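Local coordinates for protein Bd3459 (PDB 5CEC) that is a predatory endopeptidase of the S13 family, probably cutting prey peptidoglycan cross-links, and is bound by an ankyrin-repeat immunity protein that protects the predator itself, at residues Thr306-Asp318 / Met368-Ala381. The protein carries 1 engineered substitution. Numbering follows the deposited sequence.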
# COMPACT_ATOMS: atom_id res chain seq x y z
N THR A 306 20.77 -1.94 -4.25
CA THR A 306 21.04 -1.18 -5.45
C THR A 306 19.83 -1.16 -6.37
O THR A 306 19.00 -2.07 -6.37
CB THR A 306 22.26 -1.73 -6.20
OG1 THR A 306 21.93 -3.00 -6.78
CG2 THR A 306 23.50 -1.88 -5.29
N CYS A 307 19.79 -0.16 -7.23
CA CYS A 307 18.75 -0.04 -8.25
C CYS A 307 18.86 -1.26 -9.20
O CYS A 307 17.84 -1.86 -9.56
CB CYS A 307 18.90 1.28 -8.99
SG CYS A 307 17.49 1.74 -9.98
N GLU A 308 20.09 -1.66 -9.58
CA GLU A 308 20.28 -2.86 -10.40
C GLU A 308 19.66 -4.10 -9.76
O GLU A 308 19.00 -4.90 -10.44
CB GLU A 308 21.77 -3.14 -10.68
CG GLU A 308 22.38 -2.22 -11.71
CD GLU A 308 23.76 -2.65 -12.17
OE1 GLU A 308 24.31 -3.65 -11.66
OE2 GLU A 308 24.30 -1.97 -13.07
N MET A 309 19.83 -4.24 -8.44
CA MET A 309 19.25 -5.38 -7.74
C MET A 309 17.72 -5.38 -7.87
O MET A 309 17.09 -6.45 -7.97
CB MET A 309 19.66 -5.41 -6.27
CG MET A 309 21.02 -6.03 -6.02
SD MET A 309 21.14 -7.78 -6.46
CE MET A 309 19.55 -8.39 -5.97
N MET A 310 17.10 -4.20 -7.82
CA MET A 310 15.65 -4.13 -8.00
C MET A 310 15.20 -4.62 -9.38
O MET A 310 14.19 -5.32 -9.51
CB MET A 310 15.16 -2.72 -7.69
CG MET A 310 15.36 -2.28 -6.25
SD MET A 310 14.64 -3.40 -5.00
CE MET A 310 16.00 -4.48 -4.60
N ILE A 311 15.95 -4.28 -10.42
CA ILE A 311 15.65 -4.79 -11.76
C ILE A 311 15.80 -6.31 -11.79
O ILE A 311 14.94 -6.99 -12.34
CB ILE A 311 16.54 -4.14 -12.81
CG1 ILE A 311 16.37 -2.61 -12.79
CG2 ILE A 311 16.25 -4.74 -14.18
CD1 ILE A 311 14.95 -2.14 -13.10
N LYS A 312 16.85 -6.85 -11.20
CA LYS A 312 17.05 -8.30 -11.16
C LYS A 312 15.93 -9.03 -10.43
O LYS A 312 15.44 -10.07 -10.86
CB LYS A 312 18.38 -8.68 -10.56
CG LYS A 312 19.60 -8.23 -11.36
CD LYS A 312 20.89 -8.55 -10.62
CE LYS A 312 21.21 -10.03 -10.63
NZ LYS A 312 21.66 -10.55 -11.97
N VAL A 313 15.47 -8.41 -9.35
CA VAL A 313 14.34 -8.95 -8.61
C VAL A 313 13.09 -8.99 -9.48
O VAL A 313 12.37 -10.01 -9.48
CB VAL A 313 14.12 -8.14 -7.31
CG1 VAL A 313 12.75 -8.41 -6.69
CG2 VAL A 313 15.23 -8.47 -6.32
N LEU A 314 12.82 -7.90 -10.20
CA LEU A 314 11.65 -7.88 -11.10
C LEU A 314 11.75 -8.97 -12.18
O LEU A 314 10.77 -9.69 -12.45
CB LEU A 314 11.47 -6.51 -11.73
CG LEU A 314 10.97 -5.45 -10.71
CD1 LEU A 314 11.30 -4.06 -11.22
CD2 LEU A 314 9.49 -5.60 -10.37
N TYR A 315 12.92 -9.09 -12.81
CA TYR A 315 13.14 -10.11 -13.84
C TYR A 315 12.86 -11.50 -13.30
O TYR A 315 12.13 -12.30 -13.92
CB TYR A 315 14.57 -10.04 -14.35
CG TYR A 315 14.86 -11.11 -15.34
CD1 TYR A 315 15.25 -12.38 -14.93
CD2 TYR A 315 14.71 -10.87 -16.69
CE1 TYR A 315 15.51 -13.37 -15.85
CE2 TYR A 315 14.94 -11.85 -17.62
CZ TYR A 315 15.35 -13.12 -17.22
OH TYR A 315 15.60 -14.11 -18.09
N SER A 316 13.40 -11.78 -12.13
CA SER A 316 13.26 -13.09 -11.49
C SER A 316 11.84 -13.38 -11.03
O SER A 316 11.36 -14.51 -11.15
CB SER A 316 14.26 -13.25 -10.35
OG SER A 316 15.59 -13.26 -10.82
N LEU A 317 11.15 -12.37 -10.47
CA LEU A 317 9.78 -12.53 -10.06
C LEU A 317 8.90 -12.82 -11.26
O LEU A 317 8.03 -13.71 -11.20
CB LEU A 317 9.33 -11.27 -9.30
CG LEU A 317 7.87 -11.27 -8.83
CD1 LEU A 317 7.54 -12.46 -7.94
CD2 LEU A 317 7.59 -9.98 -8.09
N ASP A 318 9.06 -12.02 -12.31
CA ASP A 318 8.31 -12.22 -13.54
C ASP A 318 8.52 -13.65 -14.07
O ASP A 318 7.56 -14.33 -14.48
CB ASP A 318 8.68 -11.17 -14.57
CG ASP A 318 7.53 -10.70 -15.44
OD1 ASP A 318 6.37 -11.13 -15.26
OD2 ASP A 318 7.81 -9.85 -16.32
N MET A 368 9.03 0.87 -7.96
CA MET A 368 9.59 -0.09 -8.90
C MET A 368 8.45 -0.89 -9.52
O MET A 368 7.40 -1.09 -8.90
CB MET A 368 10.62 -0.99 -8.24
CG MET A 368 10.08 -2.03 -7.29
SD MET A 368 11.32 -2.98 -6.38
CE MET A 368 11.73 -4.19 -7.59
N GLY A 369 8.72 -1.47 -10.69
CA GLY A 369 7.69 -2.26 -11.35
C GLY A 369 7.98 -2.40 -12.82
O GLY A 369 9.14 -2.41 -13.28
N SER A 370 6.89 -2.56 -13.56
CA SER A 370 6.95 -2.65 -15.00
C SER A 370 6.01 -1.65 -15.64
O SER A 370 4.93 -1.31 -15.11
CB SER A 370 6.57 -4.06 -15.46
OG SER A 370 5.19 -4.32 -15.23
N VAL A 371 6.44 -1.17 -16.80
CA VAL A 371 5.57 -0.40 -17.68
C VAL A 371 5.35 -1.15 -18.98
O VAL A 371 6.28 -1.75 -19.52
CB VAL A 371 6.13 1.03 -17.96
CG1 VAL A 371 6.17 1.89 -16.69
CG2 VAL A 371 7.50 1.03 -18.62
N SER A 372 4.09 -1.16 -19.44
CA SER A 372 3.69 -1.78 -20.68
C SER A 372 3.60 -0.63 -21.68
O SER A 372 2.83 0.31 -21.50
CB SER A 372 2.35 -2.47 -20.52
OG SER A 372 1.91 -2.99 -21.76
N THR A 373 4.45 -0.71 -22.69
CA THR A 373 4.58 0.32 -23.72
C THR A 373 4.30 -0.24 -25.10
O THR A 373 4.21 -1.45 -25.28
CB THR A 373 5.99 0.96 -23.66
OG1 THR A 373 6.96 0.08 -24.23
CG2 THR A 373 6.41 1.29 -22.21
N LYS A 374 4.19 0.65 -26.10
CA LYS A 374 4.13 0.24 -27.50
C LYS A 374 5.29 -0.68 -27.85
O LYS A 374 5.11 -1.62 -28.60
CB LYS A 374 4.15 1.46 -28.43
CG LYS A 374 3.94 1.17 -29.91
CD LYS A 374 3.57 2.43 -30.68
CE LYS A 374 2.17 2.95 -30.30
NZ LYS A 374 1.48 3.67 -31.41
N ASN A 375 6.47 -0.42 -27.29
CA ASN A 375 7.65 -1.29 -27.46
C ASN A 375 7.77 -2.53 -26.57
O ASN A 375 8.73 -3.29 -26.76
CB ASN A 375 8.92 -0.50 -27.24
CG ASN A 375 9.16 0.54 -28.30
OD1 ASN A 375 8.44 0.62 -29.30
ND2 ASN A 375 10.18 1.36 -28.08
N GLY A 376 6.81 -2.78 -25.69
CA GLY A 376 6.84 -3.95 -24.81
C GLY A 376 7.02 -3.59 -23.34
O GLY A 376 6.92 -2.42 -22.92
N GLU A 377 7.24 -4.64 -22.55
CA GLU A 377 7.27 -4.57 -21.11
C GLU A 377 8.66 -4.13 -20.69
O GLU A 377 9.65 -4.71 -21.13
CB GLU A 377 6.98 -5.95 -20.53
CG GLU A 377 7.05 -6.03 -19.01
CD GLU A 377 6.96 -7.45 -18.44
OE1 GLU A 377 7.02 -8.44 -19.18
OE2 GLU A 377 6.85 -7.56 -17.22
N ILE A 378 8.73 -3.10 -19.86
CA ILE A 378 10.01 -2.57 -19.39
C ILE A 378 10.01 -2.55 -17.87
O ILE A 378 9.10 -1.98 -17.24
CB ILE A 378 10.28 -1.17 -19.92
CG1 ILE A 378 10.15 -1.10 -21.44
CG2 ILE A 378 11.66 -0.68 -19.48
CD1 ILE A 378 10.20 0.28 -21.97
N TYR A 379 11.03 -3.14 -17.24
CA TYR A 379 11.21 -3.03 -15.78
C TYR A 379 11.86 -1.71 -15.42
O TYR A 379 12.72 -1.20 -16.16
CB TYR A 379 12.12 -4.16 -15.25
CG TYR A 379 11.67 -5.55 -15.62
CD1 TYR A 379 10.39 -5.99 -15.29
CD2 TYR A 379 12.50 -6.44 -16.31
CE1 TYR A 379 9.95 -7.25 -15.62
CE2 TYR A 379 12.07 -7.70 -16.64
CZ TYR A 379 10.79 -8.11 -16.32
OH TYR A 379 10.36 -9.37 -16.67
N PHE A 380 11.47 -1.14 -14.29
CA PHE A 380 12.09 0.09 -13.83
C PHE A 380 12.18 0.12 -12.32
O PHE A 380 11.43 -0.57 -11.62
CB PHE A 380 11.27 1.31 -14.31
CG PHE A 380 9.97 1.50 -13.58
CD1 PHE A 380 9.94 2.23 -12.40
CD2 PHE A 380 8.80 0.88 -14.01
CE1 PHE A 380 8.76 2.35 -11.69
CE2 PHE A 380 7.64 1.00 -13.29
CZ PHE A 380 7.63 1.74 -12.14
N ALA A 381 13.08 0.96 -11.83
CA ALA A 381 13.14 1.32 -10.42
C ALA A 381 13.64 2.73 -10.28
O ALA A 381 14.58 3.15 -10.98
CB ALA A 381 13.98 0.36 -9.61
O HOH W 1 11.50 -12.58 -16.65
O HOH W 2 4.32 -9.51 -15.88
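Y379 and D318 show how a cluster of polar groups can close one end of a largely apolar helix-on-sheet interface. The tyrosine OH donates to D318 OD2 at 2.6 Å; that oxygen accepts on its anti lone pair and lies at the edge of the ring, in its plane, while the carboxylate plane is turned 76° from the ring. E377, extended from the strand, reaches the same oxygen: its OE2 also lies 2.6 Å from D318 OD2. Two acid oxygens this close suggest that one of the two acids is protonated and donates to the other, and the neighbouring phenol would help to hold D318 OD2 in place. Water donates to D318 OD1 on this partly exposed side.

Apolar contacts take over toward the start of the helix. L314 turns its CB to the Y379 ring (3.8 Å to CD1), while the backbone from L314 to Y315 passes over one face. L314 CD1 meets the carbonyl oxygens of G369 and F380, which belong to the hydrogen-bonded pair between the two strands. The hairpin 364-385, closed by a type I turn at T373-G376, forms the middle of the antiparallel sheet of the penicillin-binding, serine beta-lactamase-like fold, and helix 307-322 packs across one side of it.

Sulfur-bearing side chains pack the rest of the interface. M368, bent at chi3 (-82°), lays its CE tightly against L314 CG at 3.4 Å, and its SD sits 3.6 Å from M310 SD where the two chains cross nearly at right angles. A381 CB touches both M310 CB and C307 SG, each 3.8 Å away; that sulfur is disulfide-bonded to C45 on the adjoining strand 40-48. I311 CD1 rests on the F380 backbone.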